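Long-range contacts in motility protein B (Helicobacter pylori, PDB 3S06), which probably forms, together with MotA, the stator of the flagellar motor and may fasten it to the cell wall through the periplasmic OmpA-like domain described here: residues I26-S31 with N134-I139; R70-D75 with G117-I122; D41-D46 with A94-K99; R64-V69 with S142-D147; A7-K12 with S127-M132. All coordinates share one frame; numbering follows the deposited sequence.

Contact 1. Residues I26-S31 with N134-I139; sequences ILKLPS and NNRVEI
Glu138 turns its CG anti to the carbonyl carbon (chi1 -72°) and then runs extended, while Lys28 takes a like first torsion and bends only at its last (chi4 -82°), which brings the two chains side by side, pointing the same way, and lowers NZ onto the carboxylate. Lys28 NZ forms a salt bridge to Glu138 OE2 at 2.8 Å, meeting the oxygen from above the carboxylate plane. Arg136 NE grips Glu138 OE2 from the opposite face of that plane, at 2.7 Å. Lys28, Arg136 and Glu138 form a salt-bridge network, and Arg70 binds the other oxygen, OE1. Beneath this network lies the antiparallel pairing of strands 24-29 and 137-142 in the sheet of the OmpA-like domain. Leu27 and Ile139 form one hydrogen-bonded pair, with Leu27 N 2.8 Å from Ile139 O, and Leu29 and Val137 form the next; Lys28 and Glu138 are the non-hydrogen-bonded pair in between. The Leu27, Leu29, Val137 and Ile139 side chains share the other face, where Leu29 CD1 meets Ile139 CD1 at 3.9 Å and Ile54 of helix 48-57 packs on Leu27, Leu29 and Ile139. On the charged face, Ile26 CG2 rests 3.5 Å from Glu138 CD.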
# COMPACT_ATOMS: atom_id res chain seq x y z
N ILE A 26 -11.92 6.25 5.44
CA ILE A 26 -13.12 6.89 4.91
C ILE A 26 -14.11 7.15 6.04
O ILE A 26 -14.48 6.22 6.76
CB ILE A 26 -13.81 5.97 3.87
CG1 ILE A 26 -12.80 5.61 2.76
CG2 ILE A 26 -15.00 6.71 3.24
CD1 ILE A 26 -13.27 4.60 1.71
N LEU A 27 -14.51 8.41 6.21
CA LEU A 27 -15.65 8.72 7.08
C LEU A 27 -16.89 8.84 6.20
O LEU A 27 -16.93 9.69 5.31
CB LEU A 27 -15.43 10.01 7.85
CG LEU A 27 -14.44 9.99 8.99
CD1 LEU A 27 -14.33 11.44 9.47
CD2 LEU A 27 -14.95 9.05 10.11
N LYS A 28 -17.87 7.97 6.43
CA LYS A 28 -19.04 7.92 5.58
C LYS A 28 -20.16 8.71 6.24
O LYS A 28 -20.61 8.37 7.35
CB LYS A 28 -19.44 6.46 5.30
CG LYS A 28 -18.59 5.84 4.20
CD LYS A 28 -19.00 4.42 3.93
CE LYS A 28 -17.83 3.65 3.45
NZ LYS A 28 -17.63 3.88 1.99
N LEU A 29 -20.58 9.79 5.59
CA LEU A 29 -21.59 10.67 6.17
C LEU A 29 -22.86 10.61 5.33
O LEU A 29 -22.95 11.26 4.29
CB LEU A 29 -21.08 12.13 6.23
CG LEU A 29 -19.67 12.29 6.81
CD1 LEU A 29 -19.19 13.72 6.64
CD2 LEU A 29 -19.64 11.84 8.27
N PRO A 30 -23.87 9.82 5.79
CA PRO A 30 -25.14 9.77 5.04
C PRO A 30 -25.74 11.15 4.86
O PRO A 30 -25.50 12.05 5.68
CB PRO A 30 -26.03 8.88 5.92
CG PRO A 30 -25.04 8.03 6.71
CD PRO A 30 -23.93 9.03 7.03
N SER A 31 -26.51 11.32 3.78
CA SER A 31 -27.07 12.63 3.41
C SER A 31 -27.66 13.39 4.61
O SER A 31 -27.41 14.59 4.79
CB SER A 31 -28.16 12.46 2.36
OG SER A 31 -28.64 13.73 1.96
N ASN A 134 -26.58 5.97 -0.10
CA ASN A 134 -26.35 6.15 -1.54
C ASN A 134 -26.17 7.61 -1.97
O ASN A 134 -25.60 7.88 -3.03
CB ASN A 134 -27.50 5.49 -2.34
CG ASN A 134 -27.51 3.94 -2.21
OD1 ASN A 134 -28.46 3.28 -2.60
ND2 ASN A 134 -26.44 3.39 -1.64
N ASN A 135 -26.63 8.55 -1.12
CA ASN A 135 -26.43 9.98 -1.34
C ASN A 135 -25.47 10.60 -0.31
O ASN A 135 -25.57 11.80 0.04
CB ASN A 135 -27.80 10.67 -1.34
CG ASN A 135 -28.61 10.28 -2.56
OD1 ASN A 135 -28.35 10.79 -3.66
ND2 ASN A 135 -29.53 9.32 -2.41
N ARG A 136 -24.50 9.81 0.14
CA ARG A 136 -23.58 10.26 1.19
C ARG A 136 -22.54 11.22 0.65
O ARG A 136 -22.33 11.33 -0.57
CB ARG A 136 -22.83 9.05 1.81
CG ARG A 136 -21.81 8.40 0.84
CD ARG A 136 -21.36 7.03 1.35
NE ARG A 136 -20.48 6.38 0.39
CZ ARG A 136 -20.89 5.70 -0.68
NH1 ARG A 136 -22.20 5.61 -0.97
NH2 ARG A 136 -19.99 5.14 -1.50
N VAL A 137 -21.89 11.92 1.57
CA VAL A 137 -20.59 12.48 1.31
C VAL A 137 -19.57 11.69 2.13
O VAL A 137 -19.82 11.34 3.30
CB VAL A 137 -20.57 13.98 1.63
CG1 VAL A 137 -19.14 14.54 1.62
CG2 VAL A 137 -21.45 14.77 0.61
N GLU A 138 -18.42 11.38 1.53
CA GLU A 138 -17.33 10.72 2.24
C GLU A 138 -16.19 11.67 2.48
O GLU A 138 -15.94 12.55 1.66
CB GLU A 138 -16.77 9.58 1.37
CG GLU A 138 -17.69 8.41 1.28
CD GLU A 138 -17.11 7.26 0.47
OE1 GLU A 138 -16.03 7.41 -0.16
OE2 GLU A 138 -17.76 6.20 0.50
N ILE A 139 -15.51 11.52 3.61
CA ILE A 139 -14.25 12.23 3.76
C ILE A 139 -13.18 11.15 3.71
O ILE A 139 -13.18 10.21 4.52
CB ILE A 139 -14.16 13.06 5.04
CG1 ILE A 139 -15.36 14.00 5.15
CG2 ILE A 139 -12.84 13.88 5.06
CD1 ILE A 139 -15.42 14.70 6.45

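Contact 2. Residues R70-D75 with G117-I122; sequences RGFTDD and GSTNPI
Ser118 and Asp75 face each other across the ends of two paired strands, the serine hydroxyl standing above the plane of the carboxylate. With OG anti to its backbone N (chi1 -178°), Ser118 donates to Asp75, OG to OD1 2.6 Å. The other carboxylate oxygen, Asp75 OD2, accepts from a water that in turn accepts from Ile122 N, tying the loop after strand 111-120 to the same aspartate. Asp74 and Ile122 meet at a slant: Ile122 CD1 comes to 3.3 Å from Asp74 OD2, while Asp74 OD1 bonds to Thr76. Phe72 offers an edge, its CD1 lying 3.7 Å from Thr119 OG1, close to the ring plane. Thr73 brings OG1 to 3.4 Å from Ser118 CA and turns the hydroxyl back to its own chain, donating to Asp74 O. The backbones pair in the parallel sense around Thr73 and Ser118, with Thr73 N 3.0 Å from Gly117 O and Thr119 N 3.0 Å from Thr73 O. The strands belong to a beta-alpha-beta unit whose connecting helix, 86-103, packs on Thr73 through His86 and Ala90; Phe72 stacks on Tyr116 and forms a cation-pi pair with Arg136, just before strand 137-142, and helix 128-134 covers Asp74 and Ile122 through Arg131.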
# COMPACT_ATOMS: atom_id res chain seq x y z
N ARG A 70 -15.80 13.56 -0.93
CA ARG A 70 -16.40 12.84 -2.07
C ARG A 70 -17.92 12.78 -2.04
O ARG A 70 -18.50 12.36 -1.04
CB ARG A 70 -15.90 11.39 -2.05
CG ARG A 70 -14.37 11.22 -2.01
CD ARG A 70 -14.11 9.73 -1.74
NE ARG A 70 -12.84 9.25 -2.22
CZ ARG A 70 -12.51 7.96 -2.19
NH1 ARG A 70 -13.34 7.05 -1.69
NH2 ARG A 70 -11.35 7.59 -2.66
N GLY A 71 -18.55 13.15 -3.15
CA GLY A 71 -20.02 13.18 -3.25
C GLY A 71 -20.53 12.04 -4.11
O GLY A 71 -19.91 11.72 -5.14
N PHE A 72 -21.64 11.43 -3.68
CA PHE A 72 -22.29 10.33 -4.38
C PHE A 72 -23.78 10.63 -4.50
O PHE A 72 -24.34 11.30 -3.63
CB PHE A 72 -22.15 9.01 -3.58
CG PHE A 72 -20.74 8.53 -3.44
CD1 PHE A 72 -20.27 7.50 -4.25
CD2 PHE A 72 -19.88 9.08 -2.46
CE1 PHE A 72 -18.95 7.03 -4.13
CE2 PHE A 72 -18.55 8.64 -2.34
CZ PHE A 72 -18.08 7.61 -3.17
N THR A 73 -24.41 10.12 -5.56
CA THR A 73 -25.88 10.09 -5.61
C THR A 73 -26.37 8.69 -6.01
O THR A 73 -25.57 7.80 -6.36
CB THR A 73 -26.47 11.15 -6.58
OG1 THR A 73 -26.47 10.65 -7.92
CG2 THR A 73 -25.69 12.47 -6.55
N ASP A 74 -27.67 8.48 -5.90
CA ASP A 74 -28.29 7.37 -6.63
C ASP A 74 -29.01 7.92 -7.85
O ASP A 74 -28.77 9.08 -8.24
CB ASP A 74 -29.23 6.54 -5.73
CG ASP A 74 -30.33 7.36 -5.08
OD1 ASP A 74 -30.59 8.53 -5.45
OD2 ASP A 74 -30.99 6.79 -4.19
N ASP A 75 -29.91 7.13 -8.46
CA ASP A 75 -30.62 7.48 -9.68
C ASP A 75 -31.89 8.31 -9.46
O ASP A 75 -32.78 8.29 -10.32
CB ASP A 75 -31.02 6.18 -10.43
CG ASP A 75 -29.85 5.52 -11.13
OD1 ASP A 75 -28.78 6.15 -11.28
OD2 ASP A 75 -30.00 4.35 -11.56
N GLY A 117 -20.94 10.89 -9.16
CA GLY A 117 -22.25 10.93 -9.82
C GLY A 117 -23.12 9.84 -9.22
O GLY A 117 -22.94 9.49 -8.04
N SER A 118 -24.04 9.31 -10.01
CA SER A 118 -24.83 8.19 -9.51
C SER A 118 -23.99 6.92 -9.54
O SER A 118 -23.33 6.60 -10.54
CB SER A 118 -26.13 7.98 -10.26
OG SER A 118 -26.85 6.90 -9.67
N THR A 119 -24.01 6.22 -8.43
CA THR A 119 -23.34 4.92 -8.35
C THR A 119 -24.26 3.78 -7.94
O THR A 119 -23.80 2.65 -7.80
CB THR A 119 -22.14 4.94 -7.38
OG1 THR A 119 -22.60 5.17 -6.04
CG2 THR A 119 -21.14 6.02 -7.79
N ASN A 120 -25.52 4.09 -7.66
CA ASN A 120 -26.50 3.04 -7.28
C ASN A 120 -27.87 3.28 -7.88
O ASN A 120 -28.30 4.42 -7.99
CB ASN A 120 -26.64 2.98 -5.76
CG ASN A 120 -25.62 2.08 -5.12
OD1 ASN A 120 -24.83 2.52 -4.28
ND2 ASN A 120 -25.63 0.80 -5.50
N PRO A 121 -28.58 2.19 -8.24
CA PRO A 121 -29.92 2.35 -8.77
C PRO A 121 -30.91 2.50 -7.62
O PRO A 121 -30.53 2.30 -6.48
CB PRO A 121 -30.16 1.04 -9.50
CG PRO A 121 -29.32 0.04 -8.75
CD PRO A 121 -28.12 0.79 -8.27
N ILE A 122 -32.14 2.86 -7.92
CA ILE A 122 -33.23 2.75 -6.96
C ILE A 122 -33.67 1.28 -6.98
O ILE A 122 -34.08 0.79 -8.04
CB ILE A 122 -34.43 3.64 -7.37
CG1 ILE A 122 -34.07 5.14 -7.49
CG2 ILE A 122 -35.65 3.41 -6.46
CD1 ILE A 122 -33.23 5.71 -6.37
O HOH W 1 -32.80 3.04 -10.94

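Contact 3. Residues D41-D46 with A94-K99; sequences DAINQD and AYRVMK
Arg96 reaches from its helix across Ile43, and its side chain meets Asp41, Ile43 and Gln45 in turn. Arg96 CB lies 4.1 Å from the carbonyl oxygen of Asp41. Arg96 CG, placed anti to the backbone N (chi1 -177°), comes closer, 3.5 Å from Asp41 O and 3.4 Å from CG1 of Ile43. The chain then bends at chi2 (71°), keeping CD near the Asp41 carbonyl and carrying the guanidinium over the isoleucine. Arg96 NE passes 3.5 Å from Ile43 CG1, which sits over one guanidinium face, displaced toward the rim. The same NE donates to a water lying in the guanidinium plane; this water also accepts from Ile43 N, bridging side chain and loop backbone without a direct hydrogen bond. The loop between strand 24-29 and helix 48-57 is thus laid against helix 86-103, the connecting helix of a beta-alpha-beta unit in the OmpA-like domain. Further out, NH2 of Arg96 lies 4.1 Å from NE2 of Gln45, which approaches at the edge, the amide and guanidinium planes 26° apart. Ile43 CD1 also touches Val97 CG2 at 4.2 Å, and Phe35 touches both of these side chains. The carboxylate of Asp41 is engaged in a salt bridge with Arg82.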
# COMPACT_ATOMS: atom_id res chain seq x y z
N ASP A 41 -27.85 21.09 -2.52
CA ASP A 41 -26.62 21.25 -1.75
C ASP A 41 -26.81 22.12 -0.52
O ASP A 41 -25.83 22.64 0.02
CB ASP A 41 -25.47 21.77 -2.63
CG ASP A 41 -25.75 23.15 -3.24
OD1 ASP A 41 -26.88 23.66 -3.12
OD2 ASP A 41 -24.83 23.71 -3.87
N ALA A 42 -28.05 22.27 -0.06
CA ALA A 42 -28.34 23.12 1.10
C ALA A 42 -27.97 22.41 2.41
O ALA A 42 -28.55 21.39 2.77
CB ALA A 42 -29.84 23.53 1.10
N ILE A 43 -26.97 22.95 3.12
CA ILE A 43 -26.53 22.37 4.40
C ILE A 43 -27.63 22.54 5.47
O ILE A 43 -28.23 23.61 5.58
CB ILE A 43 -25.23 23.05 4.88
CG1 ILE A 43 -24.07 22.73 3.94
CG2 ILE A 43 -24.92 22.75 6.36
CD1 ILE A 43 -23.46 21.34 4.11
N ASN A 44 -27.88 21.48 6.26
CA ASN A 44 -28.75 21.60 7.41
C ASN A 44 -27.93 22.23 8.55
O ASN A 44 -27.12 21.56 9.17
CB ASN A 44 -29.30 20.24 7.83
CG ASN A 44 -30.28 20.34 8.99
OD1 ASN A 44 -30.48 21.42 9.55
ND2 ASN A 44 -30.92 19.22 9.34
N GLN A 45 -28.17 23.52 8.82
CA GLN A 45 -27.30 24.23 9.78
C GLN A 45 -27.42 23.62 11.19
O GLN A 45 -26.48 23.67 11.99
CB GLN A 45 -27.56 25.76 9.80
CG GLN A 45 -27.40 26.49 8.44
CD GLN A 45 -25.96 26.52 7.86
OE1 GLN A 45 -24.97 26.60 8.59
NE2 GLN A 45 -25.87 26.49 6.54
N ASP A 46 -28.57 22.99 11.46
CA ASP A 46 -28.80 22.37 12.76
C ASP A 46 -28.01 21.06 13.00
O ASP A 46 -27.96 20.57 14.12
CB ASP A 46 -30.31 22.22 13.04
CG ASP A 46 -31.05 23.56 13.01
OD1 ASP A 46 -30.45 24.57 13.43
OD2 ASP A 46 -32.21 23.61 12.55
N ALA A 94 -20.32 17.99 -2.43
CA ALA A 94 -19.00 17.72 -1.87
C ALA A 94 -18.29 19.06 -1.62
O ALA A 94 -17.65 19.27 -0.58
CB ALA A 94 -18.20 16.85 -2.83
N TYR A 95 -18.38 19.94 -2.61
CA TYR A 95 -17.75 21.27 -2.51
C TYR A 95 -18.28 22.05 -1.31
O TYR A 95 -17.52 22.69 -0.56
CB TYR A 95 -17.98 22.06 -3.81
CG TYR A 95 -17.46 23.49 -3.75
CD1 TYR A 95 -16.09 23.77 -3.84
CD2 TYR A 95 -18.34 24.56 -3.57
CE1 TYR A 95 -15.61 25.10 -3.81
CE2 TYR A 95 -17.88 25.89 -3.52
CZ TYR A 95 -16.52 26.14 -3.63
OH TYR A 95 -16.09 27.47 -3.57
N ARG A 96 -19.58 21.96 -1.11
CA ARG A 96 -20.22 22.64 0.01
C ARG A 96 -19.66 22.18 1.36
O ARG A 96 -19.36 23.01 2.22
CB ARG A 96 -21.74 22.45 -0.10
CG ARG A 96 -22.54 23.15 0.93
CD ARG A 96 -22.53 24.65 0.70
NE ARG A 96 -22.96 25.33 1.91
CZ ARG A 96 -22.13 25.74 2.85
NH1 ARG A 96 -20.80 25.57 2.73
NH2 ARG A 96 -22.66 26.35 3.92
N VAL A 97 -19.52 20.86 1.54
CA VAL A 97 -18.99 20.28 2.78
C VAL A 97 -17.50 20.65 2.93
O VAL A 97 -17.04 20.99 4.03
CB VAL A 97 -19.18 18.76 2.82
CG1 VAL A 97 -18.39 18.15 3.97
CG2 VAL A 97 -20.68 18.44 2.93
N MET A 98 -16.76 20.61 1.83
CA MET A 98 -15.38 21.06 1.87
C MET A 98 -15.26 22.52 2.40
O MET A 98 -14.38 22.83 3.22
CB MET A 98 -14.73 20.95 0.48
CG MET A 98 -13.18 21.12 0.52
SD MET A 98 -12.52 21.36 -1.15
CE MET A 98 -13.08 23.03 -1.48
N LYS A 99 -16.11 23.41 1.90
CA LYS A 99 -16.10 24.81 2.35
C LYS A 99 -16.46 24.94 3.84
O LYS A 99 -15.91 25.80 4.52
CB LYS A 99 -17.03 25.67 1.48
CG LYS A 99 -16.57 25.78 0.01
CD LYS A 99 -15.20 26.48 -0.11
CE LYS A 99 -15.29 27.98 0.10
NZ LYS A 99 -14.05 28.72 -0.33
O HOH W 2 -25.70 25.40 2.22

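Contact 4. Residues R64-V69 with S142-D147; sequences RVHINV and STDAND
His66 and Ser142 are joined first by backbone hydrogen bonds: His66 N lies 2.9 Å from Ser142 O, an almost straight bond with an angle of 174° at the hydrogen, and Ser142 N lies 3.0 Å from His66 O. The two residues thus make an antiparallel hydrogen-bonded pair, with both side chains on the same face of the sheet. The His66-Ser142 pair lies where strand 137-142, the central strand of the OmpA-like sheet, runs out beside the start of strand 66-74 and the chain departs toward helix 147-159.

Water carries the polar side-chain contacts. One water stands in the plane of the imidazole at its edge, 2.9 Å from His66 ND1, and is also bonded to Ser142 OG. A second joins that hydroxyl to the backbone, donating to His66 O, so the serine side chain has a water partner toward each part of the histidine. A third donates both to Arg64 O, at 2.6 Å, and to Asp144 OD1.

Van der Waals contacts supply the rest. With CG anti to its carbonyl carbon (chi1 -64°), His66 turns its ring so that CE1 lies 3.5 Å from Asp144 CG. The carboxylate meets the ring at its edge, the two planes 74° apart, and its charge would probably favour a positive imidazole. Thr143 CG2 approaches Arg64 O at 3.9 Å. Beyond the segments, His66 and Asp144 both pack on Asn120 of the third subunit, while Val65 touches Ile151 and Thr143 touches Leu148 of the second subunit.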
# COMPACT_ATOMS: atom_id res chain seq x y z
N ARG A 64 0.94 16.26 5.96
CA ARG A 64 1.09 15.37 4.84
C ARG A 64 -0.20 14.66 4.45
O ARG A 64 -0.29 14.11 3.36
CB ARG A 64 2.22 14.34 5.09
CG ARG A 64 1.84 13.20 6.02
CD ARG A 64 2.95 12.14 6.07
NE ARG A 64 4.07 12.58 6.89
CZ ARG A 64 5.32 12.13 6.80
NH1 ARG A 64 5.65 11.20 5.89
NH2 ARG A 64 6.25 12.62 7.61
N VAL A 65 -1.19 14.67 5.35
CA VAL A 65 -2.44 13.97 5.07
C VAL A 65 -3.26 14.81 4.09
O VAL A 65 -3.35 16.03 4.24
CB VAL A 65 -3.25 13.64 6.35
CG1 VAL A 65 -4.52 12.86 6.00
CG2 VAL A 65 -2.38 12.84 7.33
N HIS A 66 -3.79 14.15 3.07
CA HIS A 66 -4.65 14.78 2.09
C HIS A 66 -6.07 14.40 2.41
O HIS A 66 -6.36 13.25 2.72
CB HIS A 66 -4.27 14.29 0.68
CG HIS A 66 -2.88 14.70 0.28
ND1 HIS A 66 -2.22 14.17 -0.80
CD2 HIS A 66 -2.03 15.60 0.84
CE1 HIS A 66 -1.02 14.71 -0.90
NE2 HIS A 66 -0.88 15.58 0.09
N ILE A 67 -6.95 15.40 2.38
CA ILE A 67 -8.36 15.23 2.72
C ILE A 67 -9.21 15.47 1.47
O ILE A 67 -9.21 16.58 0.91
CB ILE A 67 -8.75 16.24 3.83
CG1 ILE A 67 -7.84 16.00 5.05
CG2 ILE A 67 -10.23 16.07 4.25
CD1 ILE A 67 -7.78 17.21 6.04
N ASN A 68 -9.94 14.44 1.03
CA ASN A 68 -10.71 14.55 -0.20
C ASN A 68 -12.17 14.33 0.14
O ASN A 68 -12.53 13.27 0.66
CB ASN A 68 -10.22 13.51 -1.22
CG ASN A 68 -11.02 13.56 -2.53
OD1 ASN A 68 -11.67 12.57 -2.88
ND2 ASN A 68 -10.93 14.67 -3.27
N VAL A 69 -13.00 15.33 -0.14
CA VAL A 69 -14.42 15.27 0.16
C VAL A 69 -15.18 14.74 -1.07
O VAL A 69 -15.21 15.40 -2.11
CB VAL A 69 -14.96 16.66 0.59
CG1 VAL A 69 -16.42 16.52 1.01
CG2 VAL A 69 -14.10 17.28 1.74
N SER A 142 -5.84 10.28 2.85
CA SER A 142 -4.81 9.52 2.13
C SER A 142 -3.49 10.29 2.11
O SER A 142 -3.39 11.35 2.70
CB SER A 142 -5.25 9.24 0.68
OG SER A 142 -5.28 10.46 -0.05
N THR A 143 -2.44 9.72 1.50
CA THR A 143 -1.22 10.49 1.21
C THR A 143 -0.80 10.23 -0.24
O THR A 143 -1.37 9.37 -0.89
CB THR A 143 -0.04 10.16 2.18
OG1 THR A 143 0.45 8.85 1.89
CG2 THR A 143 -0.45 10.24 3.66
N ASP A 144 0.18 10.96 -0.78
CA ASP A 144 0.65 10.60 -2.14
C ASP A 144 2.05 9.97 -2.13
O ASP A 144 2.81 10.10 -3.11
CB ASP A 144 0.54 11.77 -3.15
CG ASP A 144 1.41 12.96 -2.78
OD1 ASP A 144 2.08 12.94 -1.72
OD2 ASP A 144 1.40 13.94 -3.56
N ALA A 145 2.35 9.25 -1.03
CA ALA A 145 3.65 8.58 -0.82
C ALA A 145 4.17 7.93 -2.10
O ALA A 145 3.40 7.27 -2.81
CB ALA A 145 3.51 7.52 0.25
N ASN A 146 5.47 8.07 -2.37
CA ASN A 146 6.05 7.43 -3.56
C ASN A 146 7.39 6.76 -3.29
O ASN A 146 8.18 6.51 -4.21
CB ASN A 146 6.15 8.43 -4.73
CG ASN A 146 7.20 9.52 -4.48
OD1 ASN A 146 7.63 9.74 -3.36
ND2 ASN A 146 7.61 10.19 -5.56
N ASP A 147 7.67 6.50 -2.01
CA ASP A 147 8.93 5.85 -1.61
C ASP A 147 9.18 4.52 -2.31
O ASP A 147 10.28 4.28 -2.84
CB ASP A 147 8.95 5.68 -0.11
CG ASP A 147 8.69 6.99 0.58
OD1 ASP A 147 9.74 7.69 0.75
OD2 ASP A 147 7.47 7.34 0.82
O HOH W 3 1.18 13.29 1.35
O HOH W 4 -7.50 11.98 0.18
O HOH W 5 -3.41 11.73 -1.92

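Contact 5. Residues A7-K12 with S127-M132; sequences ATIARK and SLENRM
Ile9 drives its CD1 methyl into the first turn of helix 128-134, and it buries more surface here than any other residue of the pair of segments. Ile9 CG1 stands anti to the backbone N (chi1 -176°) and the chain continues extended, which delivers Ile9 CD1 to 3.4 Å from Glu129 N. Leu128 CG lies 3.6 Å from Ile9 CD1, and its CD2 reaches back to CB of the isoleucine. Glu129 contributes the aliphatic part of its side chain, CG also lying 3.6 Å from CD1 of Ile9, before bending at chi2 (87°). Met132, one turn further along, closes the site with CG 3.8 Å from Ile9 CD1. The carboxylate of Glu129 is then turned to Ala10, and a water spans the gap, accepting from Ala10 N and donating to Glu129 OE2. The turn itself is fixed by Ser127, an N-cap whose OG accepts from Asn130 N at 3.0 Å. With no direct hydrogen bond across the segments, residues 7-12 meet helix 128-134 mainly through Ile9 and bridging water: the contact is apolar at Ile9 and water-mediated at the Glu129 carboxylate.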
# COMPACT_ATOMS: atom_id res chain seq x y z
N ALA A 7 -35.77 14.11 8.09
CA ALA A 7 -36.14 14.48 9.45
C ALA A 7 -36.33 13.28 10.38
O ALA A 7 -36.04 13.36 11.57
CB ALA A 7 -37.42 15.33 9.41
N THR A 8 -36.82 12.17 9.84
CA THR A 8 -37.33 11.09 10.67
C THR A 8 -36.33 9.96 10.90
O THR A 8 -36.45 9.21 11.88
CB THR A 8 -38.66 10.54 10.10
OG1 THR A 8 -38.55 10.35 8.68
CG2 THR A 8 -39.78 11.50 10.36
N ILE A 9 -35.35 9.86 10.01
CA ILE A 9 -34.46 8.68 9.99
C ILE A 9 -33.62 8.57 11.27
O ILE A 9 -33.02 9.55 11.74
CB ILE A 9 -33.65 8.60 8.66
CG1 ILE A 9 -32.80 7.33 8.60
CG2 ILE A 9 -32.85 9.87 8.40
CD1 ILE A 9 -32.42 6.98 7.22
N ALA A 10 -33.65 7.38 11.86
CA ALA A 10 -32.90 7.05 13.06
C ALA A 10 -31.44 6.75 12.70
O ALA A 10 -31.14 6.41 11.55
CB ALA A 10 -33.54 5.86 13.74
N ARG A 11 -30.55 6.87 13.67
CA ARG A 11 -29.14 6.62 13.41
C ARG A 11 -28.75 5.16 13.67
O ARG A 11 -27.73 4.70 13.19
CB ARG A 11 -28.28 7.59 14.22
CG ARG A 11 -28.52 9.05 13.76
CD ARG A 11 -27.35 9.95 14.07
NE ARG A 11 -26.15 9.42 13.45
CZ ARG A 11 -24.96 9.42 14.00
NH1 ARG A 11 -24.76 9.96 15.21
NH2 ARG A 11 -23.95 8.87 13.35
N LYS A 12 -29.60 4.44 14.41
CA LYS A 12 -29.30 3.05 14.78
C LYS A 12 -29.04 2.17 13.55
O LYS A 12 -28.16 1.31 13.57
CB LYS A 12 -30.47 2.47 15.57
CG LYS A 12 -30.20 1.17 16.30
CD LYS A 12 -31.55 0.61 16.79
CE LYS A 12 -31.49 0.01 18.20
NZ LYS A 12 -32.14 0.91 19.22
N SER A 127 -33.94 0.25 2.23
CA SER A 127 -34.29 1.02 3.42
C SER A 127 -34.00 2.50 3.16
O SER A 127 -33.27 2.84 2.22
CB SER A 127 -33.47 0.55 4.62
OG SER A 127 -32.08 0.73 4.36
N LEU A 128 -34.56 3.35 4.00
CA LEU A 128 -34.26 4.77 3.95
C LEU A 128 -32.79 5.01 4.29
O LEU A 128 -32.16 5.90 3.71
CB LEU A 128 -35.17 5.53 4.91
CG LEU A 128 -35.13 7.04 4.80
CD1 LEU A 128 -35.45 7.52 3.38
CD2 LEU A 128 -36.07 7.65 5.82
N GLU A 129 -32.25 4.21 5.21
CA GLU A 129 -30.80 4.29 5.55
C GLU A 129 -29.95 4.02 4.32
O GLU A 129 -28.95 4.73 4.08
CB GLU A 129 -30.41 3.34 6.68
CG GLU A 129 -31.04 3.73 8.04
CD GLU A 129 -32.44 3.13 8.27
OE1 GLU A 129 -33.06 2.64 7.30
OE2 GLU A 129 -32.95 3.17 9.42
N ASN A 130 -30.33 3.02 3.53
CA ASN A 130 -29.59 2.75 2.30
C ASN A 130 -29.71 3.89 1.26
O ASN A 130 -28.72 4.20 0.58
CB ASN A 130 -29.90 1.34 1.73
CG ASN A 130 -29.06 0.21 2.41
OD1 ASN A 130 -27.95 0.45 2.92
ND2 ASN A 130 -29.59 -1.00 2.39
N ARG A 131 -30.88 4.53 1.15
CA ARG A 131 -31.02 5.71 0.28
C ARG A 131 -30.12 6.85 0.74
O ARG A 131 -29.48 7.53 -0.07
CB ARG A 131 -32.47 6.21 0.25
CG ARG A 131 -33.46 5.28 -0.42
CD ARG A 131 -33.13 5.04 -1.90
NE ARG A 131 -34.31 4.54 -2.60
CZ ARG A 131 -35.27 5.30 -3.13
NH1 ARG A 131 -35.21 6.63 -3.07
NH2 ARG A 131 -36.31 4.74 -3.72
N MET A 132 -30.08 7.07 2.05
CA MET A 132 -29.22 8.14 2.59
C MET A 132 -27.74 7.83 2.40
O MET A 132 -26.93 8.74 2.08
CB MET A 132 -29.53 8.41 4.06
CG MET A 132 -30.95 8.97 4.32
SD MET A 132 -31.19 10.58 3.59
CE MET A 132 -31.81 10.18 1.97
O HOH W 6 -32.04 3.94 11.58
O HOH W 7 -35.00 5.04 10.70

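Contacts 1, 2 and 4 lie on one mixed sheet. Strand 137-142 pairs with 24-29 in contact 1 and with 66-74 in contact 4, and strand 66-74 goes on to pair with 111-120 in contact 2. Contacts 2 and 4, centres about 25 Å apart, thus use opposite ends of strand 66-74. Contact 3 adds helix 86-103, whose Ala94 and Val97 pack on that strand. Contact 5 is peripheral, about 31 Å between centres from contact 4, yet Met132 joins it to Ser31 of contact 1. Along the chain, contact 2 falls between the segments of contact 4, and contact 3 crosses both; contacts 1 and 5 join early and late parts of the periplasmic domain construct.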